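Local coordinates for protein ribonucleoside-diphosphate reductase subunit beta (Clostridium botulinum, PDB 6ZJK) that serves as the diiron R2 subunit of ribonucleotide reductase, which reduces ribonucleoside diphosphates to deoxyribonucleotides, at residues A[91-94]-A[95-99]; A[206-209]-A[210-214]. All blocks are in the same frame, centred on the assembly; numbering follows the deposited sequence.

In the fold
Both contacts are local, each joining successive turns of one helix, so neither closes a loop and they follow in series without nesting or crossing. Coming from the N terminus, interaction 1 lies in the first turns of helix 90-118, the helix that further on provides the iron ligand Asp107. Interaction 2 comes later, within helix 190-220, just after the ligand Glu204. Their centres are about 14 Å apart, and Phe214 joins them: its ring packs on Ala95 and Ile99, with Phe214 CE1 3.5 Å from Ala95 CB. Two core helices of the all-helical R2 fold are thereby packed against each other near the start of helix 90-118.

Interaction 1 (A[91-94]-A[95-99]); sequences GERN and AFDKI
Asp97 N donates a nearly straight hydrogen bond to Arg93 O at 2.8 Å, part of the regular backbone bonding of an alpha helix, and Phe96 N to Glu92 O is also 2.8 Å. The same two residues, Arg93 and Asp97, form an i to i+4 salt bridge. Arg93 grips the carboxylate side-on: Arg93 NE binds Asp97 OD1 at 3.1 Å while Arg93 NH2 binds Asp97 OD2, each oxygen being met on its syn side. The two flat groups are turned 45° against each other, with Asp97 CG lying in the guanidinium plane at its edge. Bends at chi2 (-67°) and chi3 (-60°) fold the arginine chain forward along the helix and onto the acid. This is the start of helix 90-118, one of the long helices of the R2 bundle, and Ile160 of helix 154-161 touches Asp97. A second i to i+4 pair sits beside the first: the Lys98 CE methylene makes a close contact, not a bond from NZ, with Asn94 OD1 at 3.0 Å. A bend at the last torsion turns NZ away from the amide, to a salt bridge with Asp167. Glu92 OE2 makes its own salt bridge to Lys223.

Interaction 2 (A[206-209]-A[210-214]); sequences IYFY and SGFSF
Phe208, Tyr209 and Phe212 form an aromatic cluster along one turn of helix 190-220, a core helix of the diiron R2 fold. Its tight part is Phe212. The ring lies over the backbone of the preceding turn, with Phe208 O 3.2 Å above its plane and over its centre, and the same oxygen accepts the hydrogen bond of Phe212 N at 3.1 Å. Keeping CG anti to its own carbonyl carbon (chi1 -55°) turns the Phe212 ring back toward that earlier turn. Its far end, CZ, reaches Phe208 CD1 at 3.7 Å; the two rings meet obliquely, with planes 41° apart. Phe208 in turn touches Leu106 and Asp107 of helix 90-118 and Glu238 of helix 225-255, and its side chain is about 4 Å at the nearest atoms from an iron ion, so the cluster borders the metal site.

On the partly exposed side, Phe212 meets Tyr209 at wider spacing, 4.3 Å from Tyr209 CG to Phe212 CD2. Phe212 presents its edge to the tyrosine face in a T-shaped pair, planes 76° apart and ring centres 5.5 Å from each other, with CE2 over the middle of the Tyr209 ring. Arg310 of helix 296-313 adds a cation-pi contact to this ring. Ser210, also partly exposed, sends its hydroxyl to Glu279 of helix 262-287. The backbone bond from Ser213 N to Tyr209 O is weak at 3.4 Å. By contrast, the buried Ser213 hydroxyl, placed between its own backbone N and carbonyl carbon, turns back along the helix, and OG donates to Ser210 O at 2.9 Å.

Interaction 1 (A[91-94]-A[95-99])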
loop_
_atom_site.group_PDB
_atom_site.type_symbol
_atom_site.label_atom_id
_atom_site.label_comp_id
_atom_site.label_asym_id
_atom_site.label_seq_id
_atom_site.Cartn_x
_atom_site.Cartn_y
_atom_site.Cartn_z
ATOM N N GLY A 91 -11.053 -11.026 34.506
ATOM C CA GLY A 91 -11.438 -9.695 34.058
ATOM C C GLY A 91 -10.440 -9.086 33.086
ATOM O O GLY A 91 -10.828 -8.392 32.136
ATOM N N GLU A 92 -9.146 -9.335 33.306
ATOM C CA GLU A 92 -8.145 -8.850 32.361
ATOM C C GLU A 92 -8.266 -9.555 31.016
ATOM O O GLU A 92 -8.196 -8.898 29.967
ATOM C CB GLU A 92 -6.738 -9.024 32.937
ATOM C CG GLU A 92 -6.396 -8.057 34.072
ATOM C CD GLU A 92 -5.157 -8.480 34.860
ATOM O OE1 GLU A 92 -4.771 -9.672 34.774
ATOM O OE2 GLU A 92 -4.578 -7.626 35.572
ATOM N N ARG A 93 -8.457 -10.891 31.025
ATOM C CA ARG A 93 -8.609 -11.630 29.770
ATOM C C ARG A 93 -9.862 -11.202 29.019
ATOM O O ARG A 93 -9.833 -11.035 27.794
ATOM C CB ARG A 93 -8.664 -13.142 30.022
ATOM C CG ARG A 93 -7.343 -13.901 30.046
ATOM C CD ARG A 93 -6.686 -13.899 28.639
ATOM N NE ARG A 93 -7.540 -14.540 27.638
ATOM C CZ ARG A 93 -7.684 -15.852 27.474
ATOM N NH1 ARG A 93 -7.034 -16.712 28.257
ATOM N NH2 ARG A 93 -8.510 -16.302 26.539
ATOM N N ASN A 94 -10.975 -11.019 29.735
ATOM C CA ASN A 94 -12.194 -10.544 29.092
ATOM C C ASN A 94 -11.943 -9.241 28.350
ATOM O O ASN A 94 -12.321 -9.093 27.179
ATOM C CB ASN A 94 -13.297 -10.355 30.145
ATOM C CG ASN A 94 -14.537 -9.684 29.581
ATOM O OD1 ASN A 94 -15.375 -10.336 28.976
ATOM N ND2 ASN A 94 -14.666 -8.373 29.800
ATOM N N ALA A 95 -11.222 -8.317 28.982
ATOM C CA ALA A 95 -10.961 -7.044 28.325
ATOM C C ALA A 95 -9.971 -7.215 27.174
ATOM O O ALA A 95 -10.204 -6.710 26.074
ATOM C CB ALA A 95 -10.449 -6.029 29.350
ATOM N N PHE A 96 -8.899 -7.980 27.398
ATOM C CA PHE A 96 -7.872 -8.218 26.383
ATOM C C PHE A 96 -8.452 -8.852 25.115
ATOM O O PHE A 96 -8.136 -8.422 23.997
ATOM C CB PHE A 96 -6.753 -9.073 26.999
ATOM C CG PHE A 96 -5.607 -9.386 26.053
ATOM C CD1 PHE A 96 -5.700 -10.450 25.160
ATOM C CD2 PHE A 96 -4.425 -8.662 26.101
ATOM C CE1 PHE A 96 -4.643 -10.747 24.270
ATOM C CE2 PHE A 96 -3.361 -8.952 25.215
ATOM C CZ PHE A 96 -3.477 -9.992 24.311
ATOM N N ASP A 97 -9.272 -9.900 25.261
ATOM C CA ASP A 97 -9.815 -10.601 24.096
ATOM C C ASP A 97 -10.693 -9.684 23.245
ATOM O O ASP A 97 -10.583 -9.664 22.015
ATOM C CB ASP A 97 -10.623 -11.833 24.543
ATOM C CG ASP A 97 -9.773 -12.883 25.273
ATOM O OD1 ASP A 97 -8.544 -12.680 25.415
ATOM O OD2 ASP A 97 -10.341 -13.917 25.721
ATOM N N LYS A 98 -11.593 -8.927 23.883
ATOM C CA LYS A 98 -12.531 -8.108 23.114
ATOM C C LYS A 98 -11.843 -6.929 22.430
ATOM O O LYS A 98 -12.226 -6.536 21.322
ATOM C CB LYS A 98 -13.667 -7.621 24.013
ATOM C CG LYS A 98 -14.618 -8.750 24.423
ATOM C CD LYS A 98 -15.408 -8.391 25.657
ATOM C CE LYS A 98 -16.161 -9.609 26.167
ATOM N NZ LYS A 98 -17.064 -10.142 25.108
ATOM N N ILE A 99 -10.849 -6.337 23.079
ATOM C CA ILE A 99 -10.223 -5.145 22.534
ATOM C C ILE A 99 -9.381 -5.503 21.320
ATOM O O ILE A 99 -9.466 -4.857 20.266
ATOM C CB ILE A 99 -9.382 -4.449 23.614
ATOM C CG1 ILE A 99 -10.283 -3.743 24.636
ATOM C CG2 ILE A 99 -8.387 -3.525 22.984
ATOM C CD1 ILE A 99 -9.544 -3.320 25.861
#

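Interaction 2 (A[206-209]-A[210-214])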
loop_
_atom_site.group_PDB
_atom_site.type_symbol
_atom_site.label_atom_id
_atom_site.label_comp_id
_atom_site.label_asym_id
_atom_site.label_seq_id
_atom_site.Cartn_x
_atom_site.Cartn_y
_atom_site.Cartn_z
ATOM N N ILE A 206 -9.511 8.577 17.952
ATOM C CA ILE A 206 -10.336 8.294 19.129
ATOM C C ILE A 206 -10.356 6.797 19.455
ATOM O O ILE A 206 -9.974 6.399 20.561
ATOM C CB ILE A 206 -11.764 8.821 18.939
ATOM C CG1 ILE A 206 -11.743 10.346 18.706
ATOM C CG2 ILE A 206 -12.632 8.479 20.172
ATOM C CD1 ILE A 206 -11.178 11.147 19.873
ATOM N N TYR A 207 -10.786 5.957 18.501
ATOM C CA TYR A 207 -10.982 4.538 18.818
ATOM C C TYR A 207 -9.656 3.871 19.163
ATOM O O TYR A 207 -9.561 3.162 20.166
ATOM C CB TYR A 207 -11.666 3.791 17.661
ATOM C CG TYR A 207 -13.012 4.360 17.234
ATOM C CD1 TYR A 207 -13.783 5.115 18.107
ATOM C CD2 TYR A 207 -13.496 4.157 15.944
ATOM C CE1 TYR A 207 -15.008 5.647 17.709
ATOM C CE2 TYR A 207 -14.720 4.684 15.539
ATOM C CZ TYR A 207 -15.468 5.430 16.426
ATOM O OH TYR A 207 -16.685 5.960 16.045
ATOM N N PHE A 208 -8.629 4.205 18.421
ATOM C CA PHE A 208 -7.380 3.611 18.665
ATOM C C PHE A 208 -6.755 4.065 19.948
ATOM O O PHE A 208 -6.140 3.301 20.591
ATOM C CB PHE A 208 -6.430 3.715 17.461
ATOM C CG PHE A 208 -6.341 2.468 16.669
ATOM C CD1 PHE A 208 -5.547 1.447 17.060
ATOM C CD2 PHE A 208 -7.080 2.310 15.583
ATOM C CE1 PHE A 208 -5.511 0.297 16.347
ATOM C CE2 PHE A 208 -7.066 1.159 14.873
ATOM C CZ PHE A 208 -6.277 0.160 15.264
ATOM N N TYR A 209 -6.908 5.328 20.289
ATOM C CA TYR A 209 -6.341 5.896 21.507
ATOM C C TYR A 209 -6.968 5.269 22.732
ATOM O O TYR A 209 -6.336 5.053 23.677
ATOM C CB TYR A 209 -6.361 7.431 21.482
ATOM C CG TYR A 209 -5.181 7.977 20.750
ATOM C CD1 TYR A 209 -5.158 8.013 19.405
ATOM C CD2 TYR A 209 -4.088 8.407 21.410
ATOM C CE1 TYR A 209 -4.074 8.475 18.720
ATOM C CE2 TYR A 209 -2.998 8.876 20.741
ATOM C CZ TYR A 209 -3.010 8.892 19.387
ATOM O OH TYR A 209 -1.947 9.339 18.732
ATOM N N SER A 210 -8.223 4.959 22.660
ATOM C CA SER A 210 -8.877 4.228 23.741
ATOM C C SER A 210 -8.248 2.852 23.945
ATOM O O SER A 210 -8.068 2.403 25.082
ATOM C CB SER A 210 -10.368 4.094 23.453
ATOM O OG SER A 210 -11.004 3.209 24.379
ATOM N N GLY A 211 -7.990 2.145 22.845
ATOM C CA GLY A 211 -7.405 0.818 22.967
ATOM C C GLY A 211 -5.998 0.854 23.537
ATOM O O GLY A 211 -5.629 -0.001 24.355
ATOM N N PHE A 212 -5.225 1.862 23.147
ATOM C CA PHE A 212 -3.873 1.945 23.630
ATOM C C PHE A 212 -3.834 2.099 25.131
ATOM O O PHE A 212 -3.003 1.557 25.764
ATOM C CB PHE A 212 -3.010 3.079 23.026
ATOM C CG PHE A 212 -2.909 3.100 21.539
ATOM C CD1 PHE A 212 -2.693 1.964 20.823
ATOM C CD2 PHE A 212 -3.018 4.276 20.861
ATOM C CE1 PHE A 212 -2.629 1.985 19.456
ATOM C CE2 PHE A 212 -2.956 4.323 19.502
ATOM C CZ PHE A 212 -2.753 3.160 18.798
ATOM N N SER A 213 -4.726 2.879 25.703
ATOM C CA SER A 213 -4.659 3.101 27.144
ATOM C C SER A 213 -4.870 1.815 27.936
ATOM O O SER A 213 -4.401 1.725 29.078
ATOM C CB SER A 213 -5.667 4.181 27.578
ATOM O OG SER A 213 -7.011 3.752 27.443
ATOM N N PHE A 214 -5.545 0.807 27.360
ATOM C CA PHE A 214 -5.683 -0.470 28.061
ATOM C C PHE A 214 -4.342 -1.188 28.172
ATOM O O PHE A 214 -3.947 -1.623 29.265
ATOM C CB PHE A 214 -6.716 -1.369 27.370
ATOM C CG PHE A 214 -6.760 -2.783 27.935
ATOM C CD1 PHE A 214 -7.358 -3.021 29.166
ATOM C CD2 PHE A 214 -6.208 -3.856 27.244
ATOM C CE1 PHE A 214 -7.394 -4.303 29.713
ATOM C CE2 PHE A 214 -6.234 -5.152 27.775
ATOM C CZ PHE A 214 -6.828 -5.369 29.012
#